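Local coordinates for methionine-binding lipoprotein metQ (PDB 4GOT) that probably binds methionine and passes it to the membrane permease of the MetNPQ ABC transporter, and is involved in methionine sulfoxide transport, at residues G105-L110 with N152-K157; L110-A115 with V158-T163. All coordinates share one frame; numbering follows the deposited sequence. Where two conformers were deposited one is given.

Both contacts follow one pair of parallel strands in the five-stranded sheet of one lobe, with strand 107-111 lying inside the sheet and strand 154-158 at its border. Contact 1 covers most of the paired length, far from the centre of the chain, and pairs largely buried apolar residues of the inner strand with the exposed Glu154, Lys156 and Lys157 of the outer one. Contact 2 continues from Leu110, which the two share, to where the strands end and part beside the bound selenomethionine. Regular backbone pairing dominates the first; in the second it gives way to a turn, a proline and the start of a helix. Ile109 CG2 packs on Val158 CG2 between them.

Contact 1 of 2, residues G105-L110 with N152-K157; sequences GATIIL and NLEFKK
Ile108 binds the neighbouring strand through both of its backbone polar atoms: its N donates to Glu154 O at 2.8 Å, and its O receives Lys156 N at 3.0 Å. This is the pattern of a parallel beta pair, here at the border of the five-stranded sheet in one lobe of a periplasmic-type binding protein. Ala106 O accepts Glu154 N at 2.8 Å before the regular strand begins. At the far end Leu110 N gives a more bent bond to Lys156 O, 2.9 Å long with 136° at the hydrogen. A CA-H...O contact from Phe155 CA to Ile108 O, 3.3 Å, supplements the pairing. Thr107 and Ile109 turn their backbone polar atoms the other way, to Asp173 and strand 174-177, as befits an inner strand. On one face Leu110 and Phe155 pack on helix 117-126, and Ile108 beside them on Leu102 and strand 174-177; hydrocarbon side chains suit the buried Ile108 and Leu110. Phe155 CD1 lies 3.8 Å from Ile108 CB. On the face of Thr107 and Ile109, Lys156 lies exposed and serves through its methylenes while its ammonium end leads away. With CG beside the backbone N (chi1 -57°), the lysine leans back toward Thr107, whose CG2 meets Lys156 CG at 3.6 Å. Next to it Ile109 CD1 touches Lys156 CB at 3.7 Å.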
loop_
_atom_site.group_PDB
_atom_site.type_symbol
_atom_site.label_atom_id
_atom_site.label_comp_id
_atom_site.label_asym_id
_atom_site.label_seq_id
_atom_site.Cartn_x
_atom_site.Cartn_y
_atom_site.Cartn_z
ATOM N N GLY A 105 -8.942 23.300 -14.478
ATOM C CA GLY A 105 -10.169 22.588 -14.173
ATOM C C GLY A 105 -10.076 21.077 -14.243
ATOM O O GLY A 105 -11.082 20.390 -14.033
ATOM N N ALA A 106 -8.879 20.547 -14.517
ATOM C CA ALA A 106 -8.701 19.106 -14.628
ATOM C C ALA A 106 -9.192 18.416 -13.340
ATOM O O ALA A 106 -9.112 19.002 -12.232
ATOM C CB ALA A 106 -7.246 18.750 -14.947
ATOM N N THR A 107 -9.750 17.215 -13.534
ATOM C CA THR A 107 -10.263 16.315 -12.464
ATOM C C THR A 107 -9.234 15.238 -12.113
ATOM O O THR A 107 -8.782 14.453 -12.997
ATOM C CB THR A 107 -11.517 15.524 -12.873
ATOM O OG1 THR A 107 -12.608 16.408 -13.110
ATOM C CG2 THR A 107 -11.913 14.521 -11.753
ATOM N N ILE A 108 -8.905 15.194 -10.818
ATOM C CA ILE A 108 -7.948 14.249 -10.237
ATOM C C ILE A 108 -8.770 13.241 -9.438
ATOM O O ILE A 108 -9.542 13.633 -8.569
ATOM C CB ILE A 108 -6.897 14.941 -9.336
ATOM C CG1 ILE A 108 -6.130 16.045 -10.096
ATOM C CG2 ILE A 108 -5.886 13.943 -8.801
ATOM C CD1 ILE A 108 -5.366 15.577 -11.311
ATOM N N ILE A 109 -8.638 11.955 -9.785
ATOM C CA ILE A 109 -9.293 10.872 -9.040
ATOM C C ILE A 109 -8.315 10.346 -7.971
ATOM O O ILE A 109 -7.389 9.554 -8.239
ATOM C CB ILE A 109 -9.761 9.682 -9.928
ATOM C CG1 ILE A 109 -10.489 10.176 -11.196
ATOM C CG2 ILE A 109 -10.604 8.675 -9.125
ATOM C CD1 ILE A 109 -11.841 10.810 -10.947
ATOM N N LEU A 110 -8.561 10.821 -6.763
ATOM C CA LEU A 110 -7.956 10.338 -5.532
ATOM C C LEU A 110 -8.610 9.025 -5.126
ATOM O O LEU A 110 -9.739 8.740 -5.533
ATOM C CB LEU A 110 -8.246 11.345 -4.411
ATOM C CG LEU A 110 -7.749 12.789 -4.583
ATOM C CD1 LEU A 110 -8.193 13.611 -3.373
ATOM C CD2 LEU A 110 -6.223 12.804 -4.734
ATOM N N ASN A 152 -6.611 25.195 -10.771
ATOM C CA ASN A 152 -7.975 24.921 -10.267
ATOM C C ASN A 152 -8.448 23.478 -10.487
ATOM O O ASN A 152 -9.532 23.197 -11.028
ATOM C CB ASN A 152 -8.949 25.929 -10.848
ATOM C CG ASN A 152 -8.639 27.323 -10.387
ATOM O OD1 ASN A 152 -8.313 28.184 -11.184
ATOM N ND2 ASN A 152 -8.692 27.537 -9.080
ATOM N N LEU A 153 -7.599 22.570 -10.023
ATOM C CA LEU A 153 -7.848 21.152 -10.110
ATOM C C LEU A 153 -9.069 20.867 -9.252
ATOM O O LEU A 153 -9.266 21.537 -8.232
ATOM C CB LEU A 153 -6.600 20.364 -9.652
ATOM C CG LEU A 153 -5.314 20.595 -10.464
ATOM C CD1 LEU A 153 -4.124 19.869 -9.860
ATOM C CD2 LEU A 153 -5.519 20.121 -11.893
ATOM N N GLU A 154 -9.911 19.929 -9.711
ATOM C CA GLU A 154 -11.043 19.424 -8.953
ATOM C C GLU A 154 -10.750 17.955 -8.564
ATOM O O GLU A 154 -10.078 17.231 -9.322
ATOM C CB GLU A 154 -12.312 19.562 -9.813
ATOM C CG GLU A 154 -12.640 21.019 -10.176
ATOM C CD GLU A 154 -13.571 21.159 -11.375
ATOM O OE1 GLU A 154 -14.125 20.137 -11.839
ATOM O OE2 GLU A 154 -13.753 22.294 -11.858
ATOM N N PHE A 155 -11.239 17.512 -7.408
ATOM C CA PHE A 155 -10.896 16.186 -6.909
ATOM C C PHE A 155 -12.145 15.337 -6.704
ATOM O O PHE A 155 -13.159 15.846 -6.231
ATOM C CB PHE A 155 -10.105 16.263 -5.608
ATOM C CG PHE A 155 -8.872 17.146 -5.692
ATOM C CD1 PHE A 155 -7.648 16.626 -6.066
ATOM C CD2 PHE A 155 -8.944 18.476 -5.367
ATOM C CE1 PHE A 155 -6.502 17.428 -6.139
ATOM C CE2 PHE A 155 -7.807 19.290 -5.442
ATOM C CZ PHE A 155 -6.586 18.762 -5.833
ATOM N N LYS A 156 -12.041 14.057 -7.058
ATOM C CA LYS A 156 -13.085 13.063 -6.804
ATOM C C LYS A 156 -12.427 11.922 -6.001
ATOM O O LYS A 156 -11.214 11.796 -5.988
ATOM C CB LYS A 156 -13.634 12.502 -8.128
ATOM C CG LYS A 156 -14.213 13.504 -9.126
ATOM C CD LYS A 156 -15.664 13.822 -8.808
ATOM C CE LYS A 156 -16.380 14.542 -9.957
ATOM N NZ LYS A 156 -16.942 13.584 -10.969
ATOM N N LYS A 157 -13.218 11.084 -5.331
ATOM C CA LYS A 157 -12.647 9.978 -4.578
ATOM C C LYS A 157 -13.304 8.689 -4.978
ATOM O O LYS A 157 -14.524 8.640 -5.056
ATOM C CB LYS A 157 -12.803 10.183 -3.063
ATOM C CG LYS A 157 -11.933 11.279 -2.515
ATOM C CD LYS A 157 -12.525 11.870 -1.250
ATOM C CE LYS A 157 -11.833 13.175 -0.862
ATOM N NZ LYS A 157 -10.759 12.828 0.089
#

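Contact 2 of 2, residues L110-A115 with V158-T163; sequences LTNNVA and VAPELT
Val158 O, at the end of the parallel strand pair, takes one hydrogen bond, from Asn112 N at 3.0 Å, with a CA-H...O contact from Thr111 CA at 3.1 Å beside it. The Asn112 donor stands 49° out of the carbonyl plane, consistent with strands beginning to part. Val158 N returns a bond to Leu110 O at 2.9 Å, completing the last bridge of the sheet. Thr111 then closes an ST turn. With OG1 held between its backbone N and carbonyl carbon (chi1 88°), the hydroxyl accepts Asn113 N at 3.3 Å where the chain leaves the sheet; threonine suits the place because its hydroxyl reaches that N-H. The turn carries Asn113 into the pocket, where it touches the bound selenomethionine. In two-lobed binding proteins of this kind the ligand lies between the lobes. Beside Thr111 and Asn112, Pro160 has no N-H to give the next bond of the parallel pattern, consistent with the pairing stopping here; its ring also packs against Tyr43 and Asn178, two further pocket residues. The Asn112 side chain crosses that ring at about a right angle, bringing OD1 to 3.2 Å from Pro160 CD. Beyond the proline the chain turns, Leu162 N bonding to Ala159 O at 2.9 Å, and enters helix 163-168. Thr163, in its first turn, directs a methyl back to the strand: its CG2 meets Thr111 CG2 at 3.8 Å.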
loop_
_atom_site.group_PDB
_atom_site.type_symbol
_atom_site.label_atom_id
_atom_site.label_comp_id
_atom_site.label_asym_id
_atom_site.label_seq_id
_atom_site.Cartn_x
_atom_site.Cartn_y
_atom_site.Cartn_z
ATOM N N LEU A 110 -8.561 10.821 -6.763
ATOM C CA LEU A 110 -7.956 10.338 -5.532
ATOM C C LEU A 110 -8.610 9.025 -5.126
ATOM O O LEU A 110 -9.739 8.740 -5.533
ATOM C CB LEU A 110 -8.246 11.345 -4.411
ATOM C CG LEU A 110 -7.749 12.789 -4.583
ATOM C CD1 LEU A 110 -8.193 13.611 -3.373
ATOM C CD2 LEU A 110 -6.223 12.804 -4.734
ATOM N N THR A 111 -7.906 8.231 -4.319
ATOM C CA THR A 111 -8.582 7.124 -3.637
ATOM C C THR A 111 -9.214 7.743 -2.385
ATOM O O THR A 111 -8.835 8.857 -1.960
ATOM C CB THR A 111 -7.644 5.910 -3.350
ATOM O OG1 THR A 111 -6.980 6.066 -2.101
ATOM C CG2 THR A 111 -6.603 5.681 -4.481
ATOM N N ASN A 112 -10.160 7.013 -1.810
ATOM C CA ASN A 112 -10.850 7.419 -0.588
ATOM C C ASN A 112 -10.141 6.906 0.700
ATOM O O ASN A 112 -10.686 7.020 1.782
ATOM C CB ASN A 112 -12.345 7.014 -0.654
ATOM C CG ASN A 112 -12.567 5.512 -0.584
ATOM O OD1 ASN A 112 -11.645 4.743 -0.327
ATOM N ND2 ASN A 112 -13.809 5.090 -0.801
ATOM N N ASN A 113 -8.899 6.416 0.559
ATOM C CA ASN A 113 -8.050 5.955 1.668
ATOM C C ASN A 113 -7.620 7.176 2.501
ATOM O O ASN A 113 -6.703 7.913 2.102
ATOM C CB ASN A 113 -6.824 5.225 1.042
ATOM C CG ASN A 113 -5.946 4.501 2.037
ATOM O OD1 ASN A 113 -5.804 4.881 3.201
ATOM N ND2 ASN A 113 -5.317 3.439 1.555
ATOM N N VAL A 114 -8.304 7.399 3.624
ATOM C CA VAL A 114 -8.072 8.563 4.474
ATOM C C VAL A 114 -6.590 8.731 4.819
ATOM O O VAL A 114 -6.040 9.835 4.685
ATOM C CB VAL A 114 -8.871 8.485 5.783
ATOM C CG1 VAL A 114 -8.525 9.659 6.698
ATOM C CG2 VAL A 114 -10.379 8.411 5.510
ATOM N N ALA A 115 -5.952 7.626 5.248
ATOM C CA ALA A 115 -4.527 7.599 5.598
ATOM C C ALA A 115 -3.575 8.028 4.481
ATOM O O ALA A 115 -2.450 8.503 4.757
ATOM C CB ALA A 115 -4.159 6.200 6.068
ATOM N N VAL A 158 -12.470 7.682 -5.256
ATOM C CA VAL A 158 -12.928 6.336 -5.622
ATOM C C VAL A 158 -12.264 5.318 -4.683
ATOM O O VAL A 158 -11.131 5.505 -4.257
ATOM C CB VAL A 158 -12.576 6.033 -7.102
ATOM C CG1 VAL A 158 -12.892 4.587 -7.481
ATOM C CG2 VAL A 158 -13.338 7.006 -8.033
ATOM N N ALA A 159 -12.941 4.211 -4.414
ATOM C CA ALA A 159 -12.335 3.153 -3.624
ATOM C C ALA A 159 -11.026 2.708 -4.303
ATOM O O ALA A 159 -10.951 2.701 -5.535
ATOM C CB ALA A 159 -13.315 1.991 -3.448
ATOM N N PRO A 160 -9.972 2.392 -3.503
ATOM C CA PRO A 160 -8.660 1.983 -4.068
ATOM C C PRO A 160 -8.801 0.703 -4.899
ATOM O O PRO A 160 -8.062 0.479 -5.841
ATOM C CB PRO A 160 -7.762 1.783 -2.831
ATOM C CG PRO A 160 -8.643 2.040 -1.654
ATOM C CD PRO A 160 -9.901 2.681 -2.059
ATOM N N GLU A 161 -9.828 -0.094 -4.582
ATOM C CA GLU A 161 -10.119 -1.303 -5.329
ATOM C C GLU A 161 -10.676 -1.049 -6.748
ATOM O O GLU A 161 -10.819 -1.995 -7.562
ATOM C CB GLU A 161 -11.144 -2.158 -4.515
ATOM C CG GLU A 161 -10.605 -2.796 -3.227
ATOM C CD GLU A 161 -10.348 -1.818 -2.051
ATOM O OE1 GLU A 161 -11.084 -0.784 -1.953
ATOM O OE2 GLU A 161 -9.460 -2.140 -1.184
ATOM N N LEU A 162 -11.089 0.186 -7.015
ATOM C CA LEU A 162 -11.836 0.520 -8.217
ATOM C C LEU A 162 -11.186 1.631 -9.004
ATOM O O LEU A 162 -11.696 1.953 -10.062
ATOM C CB LEU A 162 -13.261 0.985 -7.850
ATOM C CG LEU A 162 -14.244 -0.092 -7.353
ATOM C CD1 LEU A 162 -15.559 0.587 -6.958
ATOM C CD2 LEU A 162 -14.450 -1.261 -8.349
ATOM N N THR A 163 -10.090 2.231 -8.513
ATOM C CA THR A 163 -9.415 3.256 -9.307
ATOM C C THR A 163 -8.860 2.752 -10.684
ATOM O O THR A 163 -8.840 3.517 -11.689
ATOM C CB THR A 163 -8.310 3.983 -8.534
ATOM O OG1 THR A 163 -7.426 3.024 -7.954
ATOM C CG2 THR A 163 -8.898 4.921 -7.458
#